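Predicted DNA-binding transcriptional regulator (Aliivibrio fischeri ES114, PDB 7DWN) probably binds cis-regulatory DNA as a tetramer and regulates transcription, as a member of the LysR family. Local coordinates at residues A[170-175]-A[229-234]. Sequence-based numbering, arbitrary orientation.
Sequences LPVSAC and ILVLNK
The methyl of A174 points at the C-terminal end of the helix that finishes at L232, where it meets a carbonyl oxygen and the start of the K234 side chain. Nearest is the main-chain oxygen of V231, with A174 CB 3.1 Å from V231 O, a snug approach of a methyl to a carbonyl. On the K234 side A174 CB lies 3.8 Å from K234 CA and 3.9 Å from K234 CG, the start of a lysine chain that then bends at chi3 and carries its amine away from the strand. V231 supplies the other main side chain: with CG1 anti to the backbone N (chi1 165°), this branch reaches the strand backbone, resting 3.9 Å from A174 N, while V172 CG2 meets the same V231 CG1 more loosely at 4.3 Å. The helix closes here in a Schellman motif. K234 takes positive phi (59°) as its C-prime residue, K234 N hydrogen-bonds to V231 O at 2.9 Å, and the next amide in the chain bonds back to L230 O; the carbonyl that A174 touches is therefore already engaged by an amide. Within the LysR substrate-binding domain, of periplasmic-binding-protein type, this packs the end of helix 224-232 against long strand 160-174, and the chain then runs on into strand 238-241, which pairs antiparallel with strand 160-174, V172 and A238 sharing a backbone hydrogen bond. V254 and L194 also pack on V231, and the hydroxyl of Y183 hydrogen-bonds K234 O.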
loop_
_atom_site.group_PDB
_atom_site.type_symbol
_atom_site.label_atom_id
_atom_site.label_comp_id
_atom_site.label_asym_id
_atom_site.label_seq_id
_atom_site.Cartn_x
_atom_site.Cartn_y
_atom_site.Cartn_z
ATOM N N LEU A 170 33.608 10.283 -22.077
ATOM C CA LEU A 170 34.663 11.163 -22.553
ATOM C C LEU A 170 34.410 12.576 -22.066
ATOM O O LEU A 170 33.296 13.098 -22.253
ATOM C CB LEU A 170 34.717 11.147 -24.078
ATOM C CG LEU A 170 34.780 9.772 -24.744
ATOM C CD1 LEU A 170 34.744 9.916 -26.256
ATOM C CD2 LEU A 170 36.023 9.019 -24.304
ATOM N N PRO A 171 35.384 13.209 -21.411
ATOM C CA PRO A 171 35.253 14.631 -21.065
ATOM C C PRO A 171 35.437 15.483 -22.312
ATOM O O PRO A 171 36.493 15.455 -22.949
ATOM C CB PRO A 171 36.376 14.855 -20.049
ATOM C CG PRO A 171 37.396 13.814 -20.390
ATOM C CD PRO A 171 36.631 12.618 -20.895
ATOM N N VAL A 172 34.399 16.235 -22.667
ATOM C CA VAL A 172 34.382 16.963 -23.924
ATOM C C VAL A 172 34.022 18.423 -23.687
ATOM O O VAL A 172 33.354 18.787 -22.708
ATOM C CB VAL A 172 33.408 16.340 -24.944
ATOM C CG1 VAL A 172 33.871 14.949 -25.336
ATOM C CG2 VAL A 172 31.998 16.309 -24.380
ATOM N N SER A 173 34.488 19.251 -24.627
ATOM C CA SER A 173 34.201 20.675 -24.690
ATOM C C SER A 173 33.760 21.049 -26.096
ATOM O O SER A 173 34.105 20.385 -27.079
ATOM C CB SER A 173 35.422 21.534 -24.339
ATOM O OG SER A 173 36.000 21.138 -23.121
ATOM N N ALA A 174 33.018 22.149 -26.179
ATOM C CA ALA A 174 32.685 22.739 -27.466
ATOM C C ALA A 174 33.947 23.236 -28.163
ATOM O O ALA A 174 34.974 23.504 -27.533
ATOM C CB ALA A 174 31.699 23.893 -27.290
ATOM N N CYS A 175 33.863 23.363 -29.483
ATOM C CA CYS A 175 34.984 23.813 -30.290
ATOM C C CYS A 175 34.569 24.996 -31.149
ATOM O O CYS A 175 33.423 25.084 -31.601
ATOM C CB CYS A 175 35.520 22.690 -31.182
ATOM S SG CYS A 175 36.689 21.602 -30.361
ATOM N N ILE A 229 23.601 19.172 -25.125
ATOM C CA ILE A 229 23.141 20.438 -25.689
ATOM C C ILE A 229 23.866 21.607 -25.040
ATOM O O ILE A 229 24.327 22.529 -25.726
ATOM C CB ILE A 229 21.614 20.567 -25.546
ATOM C CG1 ILE A 229 20.909 19.586 -26.483
ATOM C CG2 ILE A 229 21.177 21.989 -25.835
ATOM C CD1 ILE A 229 19.410 19.647 -26.404
ATOM N N LEU A 230 23.999 21.585 -23.711
ATOM C CA LEU A 230 24.668 22.704 -23.053
ATOM C C LEU A 230 26.157 22.750 -23.383
ATOM O O LEU A 230 26.746 23.836 -23.415
ATOM C CB LEU A 230 24.447 22.649 -21.543
ATOM C CG LEU A 230 23.052 23.102 -21.106
ATOM C CD1 LEU A 230 23.047 23.492 -19.640
ATOM C CD2 LEU A 230 22.554 24.251 -21.974
ATOM N N VAL A 231 26.777 21.595 -23.640
ATOM C CA VAL A 231 28.156 21.581 -24.121
ATOM C C VAL A 231 28.239 22.235 -25.492
ATOM O O VAL A 231 29.105 23.080 -25.749
ATOM C CB VAL A 231 28.704 20.142 -24.154
ATOM C CG1 VAL A 231 29.976 20.073 -24.988
ATOM C CG2 VAL A 231 28.972 19.645 -22.749
ATOM N N LEU A 232 27.329 21.856 -26.393
ATOM C CA LEU A 232 27.332 22.425 -27.738
ATOM C C LEU A 232 27.095 23.929 -27.719
ATOM O O LEU A 232 27.578 24.642 -28.607
ATOM C CB LEU A 232 26.283 21.727 -28.602
ATOM C CG LEU A 232 26.697 20.362 -29.155
ATOM C CD1 LEU A 232 25.534 19.689 -29.862
ATOM C CD2 LEU A 232 27.883 20.516 -30.094
ATOM N N ASN A 233 26.366 24.434 -26.723
ATOM C CA ASN A 233 26.168 25.868 -26.561
ATOM C C ASN A 233 27.333 26.548 -25.846
ATOM O O ASN A 233 27.168 27.667 -25.345
ATOM C CB ASN A 233 24.859 26.141 -25.813
ATOM C CG ASN A 233 23.637 25.750 -26.619
ATOM O OD1 ASN A 233 23.695 25.639 -27.844
ATOM N ND2 ASN A 233 22.517 25.542 -25.935
ATOM N N LYS A 234 28.493 25.889 -25.788
ATOM C CA LYS A 234 29.720 26.456 -25.225
ATOM C C LYS A 234 29.549 26.871 -23.765
ATOM O O LYS A 234 30.239 27.773 -23.282
ATOM C CB LYS A 234 30.218 27.642 -26.058
ATOM C CG LYS A 234 30.123 27.437 -27.566
ATOM C CD LYS A 234 30.844 28.542 -28.328
ATOM C CE LYS A 234 30.448 29.922 -27.831
ATOM N NZ LYS A 234 31.262 30.987 -28.480
#